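Local atomic coordinates of putative isocitrate dehydrogenase, NAD-dependent (Methylococcus capsulatus, PDB entry 6LKY), a protein that probably catalyses the NAD-dependent oxidative decarboxylation of isocitrate, a reaction expected to need magnesium, and binds NAD in a pocket that the two subunits share. Residues A[244-249]-A[274-279]. The protein carries 1 engineered substitution. Residues are numbered along the deposited sequence; the frame is centred on the assembly and turned at random.
Sequences LGLTAG and IANPTA. With NAD (nicotinamide-adenine-dinucleotide), chain C; ACE (acetyl group), chain D.
L244 meets the helix start 278-279 through its carbonyl O, 3.6 Å from A279 CB, while its CD1 lies 3.6 Å from the NAD phosphate oxygen O2A. G245 shows how a bare backbone can serve ligand and fold together: its CA approaches NAD N6A, its O accepts from A279 N at 2.8 Å, the donor lying 37° above the carbonyl plane, and its N donates to a bound acetyl group, probably from the crystallisation liquor. CD2 of L246 reaches back, 3.7 Å from N276 ND2, and runs alongside T278 CG2. T247 O lies 3.2 Å from A279 CB, and the A248 methyl touches A279 O.

N276, its CG turned away from the backbone N (chi1 -166°), sends OD1 to T278 N at 2.9 Å, capping helix 278-290, and ND2 to D317; its own O accepts from adenine N6A at 2.9 Å. Replacing N276 by an alanine is likely to leave T278 N without its cap and D317 without this donor. This is the adenine end of the dinucleotide pocket in the isocitrate and isopropylmalate dehydrogenase fold, where a loop entering strand 248-252 packs against a capped helix N-terminus.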
ATOM      1  N   LEU A 244       4.962   0.405 -14.007  1.00 31.47           N
ATOM      2  CA  LEU A 244       5.942   1.432 -13.672  1.00 34.02           C
ATOM      3  C   LEU A 244       6.659   1.962 -14.898  1.00 34.64           C
ATOM      4  O   LEU A 244       7.195   3.076 -14.856  1.00 36.07           O
ATOM      5  CB  LEU A 244       6.983   0.860 -12.709  1.00 29.45           C
ATOM      6  CG  LEU A 244       6.558   0.558 -11.276  1.00 34.45           C
ATOM      7  CD1 LEU A 244       7.715  -0.073 -10.523  1.00 33.96           C
ATOM      8  CD2 LEU A 244       6.109   1.844 -10.591  1.00 40.04           C
ATOM      9  N   GLY A 245       6.717   1.176 -15.976  1.00 32.05           N
ATOM     10  CA  GLY A 245       7.316   1.636 -17.217  1.00 35.66           C
ATOM     11  C   GLY A 245       6.625   2.832 -17.828  1.00 34.84           C
ATOM     12  O   GLY A 245       7.174   3.427 -18.763  1.00 35.16           O
ATOM     13  N   LEU A 246       5.448   3.207 -17.310  1.00 29.63           N
ATOM     14  CA  LEU A 246       4.615   4.230 -17.918  1.00 31.83           C
ATOM     15  C   LEU A 246       4.553   5.549 -17.160  1.00 35.17           C
ATOM     16  O   LEU A 246       4.181   6.557 -17.763  1.00 32.39           O
ATOM     17  CB  LEU A 246       3.180   3.700 -18.077  1.00 32.23           C
ATOM     18  CG  LEU A 246       3.033   2.401 -18.871  1.00 33.95           C
ATOM     19  CD1 LEU A 246       1.614   1.850 -18.773  1.00 34.52           C
ATOM     20  CD2 LEU A 246       3.396   2.635 -20.334  1.00 36.70           C
ATOM     21  N   THR A 247       4.896   5.587 -15.871  1.00 30.78           N
ATOM     22  CA  THR A 247       4.436   6.664 -14.996  1.00 26.46           C
ATOM     23  C   THR A 247       5.574   7.570 -14.555  1.00 27.67           C
ATOM     24  O   THR A 247       6.667   7.098 -14.228  1.00 31.19           O
ATOM     25  CB  THR A 247       3.728   6.116 -13.747  1.00 39.61           C
ATOM     26  OG1 THR A 247       4.439   4.982 -13.238  1.00 42.02           O
ATOM     27  CG2 THR A 247       2.312   5.693 -14.080  1.00 38.10           C
ATOM     28  N   ALA A 248       5.286   8.874 -14.494  1.00 26.18           N
ATOM     29  CA  ALA A 248       6.281   9.887 -14.198  1.00 28.39           C
ATOM     30  C   ALA A 248       5.874  10.720 -12.989  1.00 25.79           C
ATOM     31  O   ALA A 248       4.713  10.738 -12.578  1.00 23.38           O
ATOM     32  CB  ALA A 248       6.514  10.802 -15.404  1.00 25.96           C
ATOM     33  N   GLY A 249       6.863  11.399 -12.417  1.00 25.60           N
ATOM     34  CA  GLY A 249       6.675  12.230 -11.250  1.00 24.36           C
ATOM     35  C   GLY A 249       7.461  13.520 -11.353  1.00 28.42           C
ATOM     36  O   GLY A 249       8.563  13.549 -11.926  1.00 29.10           O
ATOM     37  N   ILE A 274      15.676  -3.627 -22.932  1.00 38.17           N
ATOM     38  CA  ILE A 274      14.244  -3.859 -23.109  1.00 33.60           C
ATOM     39  C   ILE A 274      13.374  -2.963 -22.233  1.00 38.93           C
ATOM     40  O   ILE A 274      12.141  -3.035 -22.332  1.00 34.03           O
ATOM     41  CB  ILE A 274      13.888  -5.341 -22.870  1.00 42.14           C
ATOM     42  CG1 ILE A 274      14.227  -5.754 -21.434  1.00 36.60           C
ATOM     43  CG2 ILE A 274      14.617  -6.241 -23.867  1.00 36.74           C
ATOM     44  CD1 ILE A 274      13.646  -7.097 -21.027  1.00 41.45           C
ATOM     45  N   ALA A 275      13.966  -2.138 -21.364  1.00 34.00           N
ATOM     46  CA  ALA A 275      13.182  -1.268 -20.488  1.00 29.32           C
ATOM     47  C   ALA A 275      12.248  -0.351 -21.276  1.00 35.61           C
ATOM     48  O   ALA A 275      12.627   0.220 -22.301  1.00 31.99           O
ATOM     49  CB  ALA A 275      14.108  -0.425 -19.605  1.00 23.84           C
ATOM     50  N   ASN A 276      11.031  -0.192 -20.766  1.00 30.74           N
ATOM     51  CA  ASN A 276      10.076   0.756 -21.322  1.00 30.67           C
ATOM     52  C   ASN A 276      10.538   2.182 -21.057  1.00 34.50           C
ATOM     53  O   ASN A 276      10.751   2.547 -19.895  1.00 33.16           O
ATOM     54  CB  ASN A 276       8.697   0.537 -20.720  1.00 27.92           C
ATOM     55  CG  ASN A 276       7.608   1.247 -21.490  1.00 35.13           C
ATOM     56  OD1 ASN A 276       7.861   2.235 -22.195  1.00 32.87           O
ATOM     57  ND2 ASN A 276       6.381   0.746 -21.366  1.00 34.74           N
ATOM     58  N   PRO A 277      10.715   3.011 -22.084  1.00 30.98           N
ATOM     59  CA  PRO A 277      11.158   4.391 -21.865  1.00 30.20           C
ATOM     60  C   PRO A 277      10.024   5.375 -21.655  1.00 25.72           C
ATOM     61  O   PRO A 277      10.292   6.567 -21.464  1.00 31.30           O
ATOM     62  CB  PRO A 277      11.917   4.701 -23.166  1.00 34.59           C
ATOM     63  CG  PRO A 277      11.183   3.899 -24.208  1.00 32.52           C
ATOM     64  CD  PRO A 277      10.684   2.652 -23.515  1.00 31.84           C
ATOM     65  N   THR A 278       8.784   4.888 -21.672  1.00 28.43           N
ATOM     66  CA  THR A 278       7.619   5.763 -21.599  1.00 29.82           C
ATOM     67  C   THR A 278       7.658   6.648 -20.363  1.00 31.09           C
ATOM     68  O   THR A 278       7.409   7.854 -20.449  1.00 32.59           O
ATOM     69  CB  THR A 278       6.349   4.921 -21.602  1.00 40.24           C
ATOM     70  OG1 THR A 278       6.331   4.101 -22.776  1.00 33.97           O
ATOM     71  CG2 THR A 278       5.104   5.808 -21.538  1.00 31.75           C
ATOM     72  N   ALA A 279       7.944   6.059 -19.195  1.00 29.58           N
ATOM     73  CA  ALA A 279       7.940   6.834 -17.955  1.00 30.85           C
ATOM     74  C   ALA A 279       8.924   7.996 -18.029  1.00 27.75           C
ATOM     75  O   ALA A 279       8.585   9.136 -17.688  1.00 27.79           O
ATOM     76  CB  ALA A 279       8.260   5.927 -16.766  1.00 23.80           C
TER
HETATM   77  PA  NAD C 501      12.237  -1.155  -9.689  1.00 28.31           P
HETATM   78  O1A NAD C 501      13.663  -0.842 -10.073  1.00 26.13           O
HETATM   79  O2A NAD C 501      11.320  -0.033 -10.072  1.00 28.02           O
HETATM   80  O5B NAD C 501      11.810  -2.550 -10.347  1.00 27.75           O
HETATM   81  C5B NAD C 501      10.526  -3.085 -10.037  1.00 29.52           C
HETATM   82  C4B NAD C 501      10.065  -3.951 -11.193  1.00 34.17           C
HETATM   83  O4B NAD C 501       9.632  -3.060 -12.240  1.00 29.16           O
HETATM   84  C3B NAD C 501      11.229  -4.784 -11.715  1.00 27.47           C
HETATM   85  O3B NAD C 501      10.797  -6.095 -12.048  1.00 35.01           O
HETATM   86  C2B NAD C 501      11.668  -4.027 -12.959  1.00 32.21           C
HETATM   87  O2B NAD C 501      12.267  -4.852 -13.970  1.00 34.14           O
HETATM   88  C1B NAD C 501      10.397  -3.324 -13.415  1.00 25.05           C
HETATM   89  N9A NAD C 501      10.879  -2.121 -14.078  1.00 29.08           N
HETATM   90  C8A NAD C 501      10.782  -0.820 -13.391  1.00 28.48           C
HETATM   91  N7A NAD C 501      11.166   0.049 -14.519  1.00 25.48           N
HETATM   92  C5A NAD C 501      10.293  -0.406 -15.595  1.00 32.06           C
HETATM   93  C6A NAD C 501      10.926  -0.175 -16.955  1.00 25.57           C
HETATM   94  N6A NAD C 501      10.882   1.263 -17.262  1.00 25.00           N
HETATM   95  N1A NAD C 501      10.124  -0.913 -17.943  1.00 28.51           N
HETATM   96  C2A NAD C 501      10.119  -2.377 -17.751  1.00 30.51           C
HETATM   97  N3A NAD C 501      10.716  -2.757 -16.468  1.00 33.03           N
HETATM   98  C4A NAD C 501      10.240  -1.900 -15.385  1.00 32.69           C
HETATM   99  O3  NAD C 501      12.094  -1.325  -8.099  1.00 25.92           O
HETATM  100  PN  NAD C 501      13.060  -2.167  -7.147  1.00 22.18           P
HETATM  101  O1N NAD C 501      13.636  -3.388  -7.790  1.00 21.93           O
HETATM  102  O2N NAD C 501      12.223  -2.499  -5.922  1.00 26.91           O
HETATM  103  O5D NAD C 501      14.265  -1.183  -6.739  1.00 23.39           O
HETATM  104  C5D NAD C 501      15.470  -1.145  -7.521  1.00 22.79           C
HETATM  105  C4D NAD C 501      16.297   0.067  -7.113  1.00 24.53           C
HETATM  106  O4D NAD C 501      15.718   1.288  -7.606  1.00 23.45           O
HETATM  107  C3D NAD C 501      16.394   0.186  -5.591  1.00 24.28           C
HETATM  108  O3D NAD C 501      17.759   0.431  -5.264  1.00 22.16           O
HETATM  109  C2D NAD C 501      15.544   1.405  -5.282  1.00 22.63           C
HETATM  110  O2D NAD C 501      15.986   2.151  -4.150  1.00 21.40           O
HETATM  111  C1D NAD C 501      15.685   2.252  -6.538  1.00 25.10           C
HETATM  112  N1N NAD C 501      14.578   3.241  -6.571  1.00 26.09           N
HETATM  113  C2N NAD C 501      14.808   4.353  -7.483  1.00 24.77           C
HETATM  114  C3N NAD C 501      13.698   5.344  -7.216  1.00 29.98           C
HETATM  115  C7N NAD C 501      13.999   6.755  -7.731  1.00 28.19           C
HETATM  116  O7N NAD C 501      12.841   7.397  -8.249  1.00 38.03           O
HETATM  117  N7N NAD C 501      15.115   6.753  -8.675  1.00 17.60           N
HETATM  118  C4N NAD C 501      12.315   4.829  -7.586  1.00 24.63           C
HETATM  119  C5N NAD C 501      12.060   3.434  -7.050  1.00 24.98           C
HETATM  120  C6N NAD C 501      13.274   2.558  -6.727  1.00 24.58           C
HETATM  121  C   ACE D 502       6.686  -2.956 -15.267  1.00 46.51           C
HETATM  122  O   ACE D 502       6.808  -1.884 -15.865  1.00 49.80           O
HETATM  123  CH3 ACE D 502       5.899  -3.049 -13.999  1.00 32.69           C